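Local coordinates for protein 3,4-dihydroxy-2-butanone 4-phosphate synthase (Candida albicans, PDB 2RIU) that converts D-ribulose 5-phosphate into formate and 3,4-dihydroxy-2-butanone 4-phosphate, probably with magnesium or manganese as cofactor, at residues E32-M37 and I164-R169. Numbering follows the deposited sequence.
With 5RP (ribulose-5-phosphate), chain B.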
ATOM      1  N   GLU A  32       3.228   1.714  18.165  1.00 13.45           N
ATOM      2  CA  GLU A  32       3.686   1.079  16.931  1.00 13.92           C
ATOM      3  C   GLU A  32       4.540   2.071  16.145  1.00 13.17           C
ATOM      4  O   GLU A  32       4.217   3.258  16.084  1.00 13.52           O
ATOM      5  CB  GLU A  32       2.488   0.621  16.090  1.00 14.02           C
ATOM      6  CG  GLU A  32       1.554  -0.348  16.826  1.00 15.01           C
ATOM      7  CD  GLU A  32       0.264  -0.640  16.076  1.00 15.87           C
ATOM      8  OE1 GLU A  32      -0.013   0.012  15.043  1.00 18.99           O
ATOM      9  OE2 GLU A  32      -0.486  -1.527  16.541  1.00 19.11           O
ATOM     10  N   GLY A  33       5.619   1.578  15.539  1.00 12.76           N
ATOM     11  CA  GLY A  33       6.603   2.445  14.892  1.00 12.15           C
ATOM     12  C   GLY A  33       6.436   2.608  13.390  1.00 11.86           C
ATOM     13  O   GLY A  33       6.022   1.674  12.692  1.00 11.71           O
ATOM     14  N   ASP A  34       6.760   3.810  12.913  1.00 11.37           N
ATOM     15  CA  ASP A  34       6.792   4.155  11.494  1.00 11.45           C
ATOM     16  C   ASP A  34       8.223   4.438  11.074  1.00 11.02           C
ATOM     17  O   ASP A  34       8.967   5.093  11.804  1.00 11.21           O
ATOM     18  CB  ASP A  34       6.036   5.466  11.253  1.00 11.75           C
ATOM     19  CG  ASP A  34       4.579   5.275  10.926  1.00 14.74           C
ATOM     20  OD1 ASP A  34       4.005   4.196  11.196  1.00 15.39           O
ATOM     21  OD2 ASP A  34       4.004   6.250  10.384  1.00 17.61           O
ATOM     22  N   LEU A  35       8.588   4.011   9.871  1.00 10.24           N
ATOM     23  CA  LEU A  35       9.797   4.537   9.237  1.00  9.47           C
ATOM     24  C   LEU A  35       9.445   5.859   8.558  1.00  9.54           C
ATOM     25  O   LEU A  35       8.428   5.946   7.866  1.00  9.10           O
ATOM     26  CB  LEU A  35      10.332   3.552   8.204  1.00  9.60           C
ATOM     27  CG  LEU A  35      11.076   2.325   8.733  1.00  9.23           C
ATOM     28  CD1 LEU A  35      11.335   1.351   7.587  1.00  9.03           C
ATOM     29  CD2 LEU A  35      12.387   2.735   9.422  1.00  8.05           C
ATOM     30  N   ILE A  36      10.275   6.882   8.769  1.00  9.27           N
ATOM     31  CA  ILE A  36      10.080   8.192   8.130  1.00  9.31           C
ATOM     32  C   ILE A  36      11.414   8.686   7.581  1.00  9.38           C
ATOM     33  O   ILE A  36      12.429   8.621   8.266  1.00  9.80           O
ATOM     34  CB  ILE A  36       9.533   9.247   9.137  1.00  9.31           C
ATOM     35  CG1 ILE A  36       8.253   8.744   9.826  1.00  9.07           C
ATOM     36  CG2 ILE A  36       9.325  10.616   8.452  1.00  9.18           C
ATOM     37  CD1 ILE A  36       7.526   9.784  10.675  1.00  9.53           C
ATOM     38  N   MET A  37      11.419   9.189   6.349  1.00  9.52           N
ATOM     39  CA  MET A  37      12.605   9.873   5.833  1.00  9.21           C
ATOM     40  C   MET A  37      12.218  11.027   4.930  1.00  9.03           C
ATOM     41  O   MET A  37      11.036  11.198   4.600  1.00  8.69           O
ATOM     42  CB  MET A  37      13.561   8.907   5.117  1.00  9.68           C
ATOM     43  CG  MET A  37      13.078   8.398   3.754  1.00  9.63           C
ATOM     44  SD  MET A  37      14.430   7.615   2.841  1.00  9.94           S
ATOM     45  CE  MET A  37      15.412   9.055   2.419  1.00 10.14           C
ATOM     46  N   ILE A 164       6.544   8.015   4.581  1.00  9.04           N
ATOM     47  CA  ILE A 164       6.306   7.229   5.791  1.00  9.78           C
ATOM     48  C   ILE A 164       5.620   5.900   5.506  1.00  9.69           C
ATOM     49  O   ILE A 164       4.884   5.772   4.530  1.00  9.70           O
ATOM     50  CB  ILE A 164       5.450   8.015   6.829  1.00 10.09           C
ATOM     51  CG1 ILE A 164       3.999   8.195   6.355  1.00 10.55           C
ATOM     52  CG2 ILE A 164       6.085   9.371   7.158  1.00 10.20           C
ATOM     53  CD1 ILE A 164       3.115   8.973   7.344  1.00 11.67           C
ATOM     54  N   CYS A 165       5.861   4.921   6.373  1.00  9.71           N
ATOM     55  CA  CYS A 165       5.088   3.679   6.352  1.00  9.95           C
ATOM     56  C   CYS A 165       5.276   2.937   7.663  1.00 10.23           C
ATOM     57  O   CYS A 165       6.299   3.106   8.331  1.00 10.16           O
ATOM     58  CB  CYS A 165       5.481   2.788   5.165  1.00  9.91           C
ATOM     59  SG  CYS A 165       4.118   1.712   4.622  1.00 10.53           S
ATOM     60  N   GLU A 166       4.288   2.118   8.012  1.00 10.04           N
ATOM     61  CA  GLU A 166       4.251   1.408   9.297  1.00 10.45           C
ATOM     62  C   GLU A 166       5.076   0.133   9.278  1.00 10.12           C
ATOM     63  O   GLU A 166       4.880  -0.716   8.410  1.00 10.27           O
ATOM     64  CB  GLU A 166       2.809   1.022   9.642  1.00 10.58           C
ATOM     65  CG  GLU A 166       1.810   2.157   9.655  1.00 12.38           C
ATOM     66  CD  GLU A 166       1.065   2.339   8.337  1.00 13.03           C
ATOM     67  OE1 GLU A 166       1.531   1.867   7.270  1.00 10.60           O
ATOM     68  OE2 GLU A 166      -0.001   2.978   8.381  1.00 15.23           O
ATOM     69  N   LEU A 167       5.974  -0.015  10.249  1.00 10.14           N
ATOM     70  CA  LEU A 167       6.780  -1.233  10.374  1.00 10.13           C
ATOM     71  C   LEU A 167       5.910  -2.438  10.691  1.00 10.33           C
ATOM     72  O   LEU A 167       5.000  -2.344  11.521  1.00 10.13           O
ATOM     73  CB  LEU A 167       7.841  -1.056  11.465  1.00 10.23           C
ATOM     74  CG  LEU A 167       9.063  -0.233  11.065  1.00 10.66           C
ATOM     75  CD1 LEU A 167       9.837   0.176  12.297  1.00 11.03           C
ATOM     76  CD2 LEU A 167       9.949  -1.035  10.122  1.00 10.15           C
ATOM     77  N   VAL A 168       6.176  -3.560  10.018  1.00 10.46           N
ATOM     78  CA  VAL A 168       5.431  -4.803  10.271  1.00 10.59           C
ATOM     79  C   VAL A 168       6.374  -5.982  10.492  1.00 10.75           C
ATOM     80  O   VAL A 168       7.436  -6.069   9.863  1.00 10.64           O
ATOM     81  CB  VAL A 168       4.404  -5.135   9.152  1.00 10.75           C
ATOM     82  CG1 VAL A 168       3.479  -3.957   8.890  1.00 10.06           C
ATOM     83  CG2 VAL A 168       5.091  -5.528   7.864  1.00 12.81           C
ATOM     84  N   ARG A 169       5.973  -6.877  11.391  1.00 11.22           N
ATOM     85  CA  ARG A 169       6.749  -8.065  11.725  1.00 11.53           C
ATOM     86  C   ARG A 169       6.708  -9.091  10.602  1.00 11.91           C
ATOM     87  O   ARG A 169       5.644  -9.355  10.050  1.00 11.38           O
ATOM     88  CB  ARG A 169       6.212  -8.700  13.012  1.00 11.68           C
ATOM     89  CG  ARG A 169       6.479  -7.872  14.260  1.00 12.50           C
ATOM     90  CD  ARG A 169       5.596  -8.303  15.425  1.00 15.16           C
ATOM     91  NE  ARG A 169       5.517  -9.751  15.541  1.00 16.72           N
ATOM     92  CZ  ARG A 169       6.390 -10.514  16.197  1.00 18.78           C
ATOM     93  NH1 ARG A 169       6.219 -11.829  16.225  1.00 18.53           N
ATOM     94  NH2 ARG A 169       7.432  -9.974  16.821  1.00 18.91           N
TER
HETATM   95  C2  5RP B 701      -0.931   6.190  11.423  1.00 34.28           C
HETATM   96  C3  5RP B 701       0.249   6.383  10.499  1.00 33.27           C
HETATM   97  C5  5RP B 701       0.088   6.380   9.001  1.00 31.91           C
HETATM   98  O13 5RP B 701       1.391   6.403   8.403  1.00 32.94           O
HETATM   99  C6  5RP B 701      -0.758   7.538   8.448  1.00 28.79           C
HETATM  100  O14 5RP B 701      -0.698   7.469   7.019  1.00 29.79           O
HETATM  101  C7  5RP B 701      -0.320   8.943   8.865  1.00 26.05           C
HETATM  102  O8  5RP B 701      -0.383   9.061  10.282  1.00 22.53           O
HETATM  103  P9  5RP B 701      -1.164  10.239  11.040  1.00 18.62           P
HETATM  104  O12 5RP B 701      -2.633  10.006  10.769  1.00 19.01           O
HETATM  105  O11 5RP B 701      -0.647  11.541  10.471  1.00 18.84           O
HETATM  106  O10 5RP B 701      -0.712   9.973  12.456  1.00 18.67           O
HETATM  107  O4  5RP B 701       1.358   6.530  10.981  1.00 34.81           O
HETATM  108  O1  5RP B 701      -0.502   5.381  12.526  1.00 34.98           O
HETATM  109  O   HOH W   1       4.046  -0.175  12.957  1.00 11.73           O
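Leu35 and Cys165 form the hydrogen-bonded pair of two antiparallel strands, 34-37 and 164-166, whose axes approach to 4.6 Å at 168°; Leu35 N donates to Cys165 O (2.9 Å) and Cys165 N returns the bond to Leu35 O (3.1 Å). Beyond the strand ends Leu167 N donates to Gly33 O, and a water donating to Gly33 O and Leu167 O bridges the two segments where they part. The non-hydrogen-bonded pairs flanking Leu35 and Cys165 send their side chains to the face that carries ribulose-5-phosphate. There Asp34 and Glu166 run side by side, their carboxylate planes nearly perpendicular. Asp34 OD1 rests against Glu166 CG at 3.4 Å, while Asp34 OD2 turns to the substrate, accepting a long bond from its O13 (3.3 Å) and lying 2.7 Å from its O4. The bend of Glu166 at chi2 (94°) brings OE2 beside substrate C5, whereas OE1 is hydrogen-bonded to Ser55. Next along this face, Ile164 CG2 presses tightly on Ile36 CG1 (3.5 Å). The CG1 branch of Ile164, lodged in the cleft between main-chain N and C (chi1 69°), carries CD1 to within 3.3 Å of substrate O13. Asp34, Ile164 and Glu166 thus form one side of the substrate site, which Thr85, Arg142, His145 and Thr146 complete through hydrogen bonds. On the reverse face Leu35 CD1 meets Leu167 CD2, the two side chains set crosswise. Strand 34-38 lies between 162-166 and 21-24 in a mixed sheet; helix 145-155 packs over Ile36 and Ile164 through Ala149 and brings His145 to Asp34, while helix 44-52 covers Leu35 and Cys165 on the opposite face.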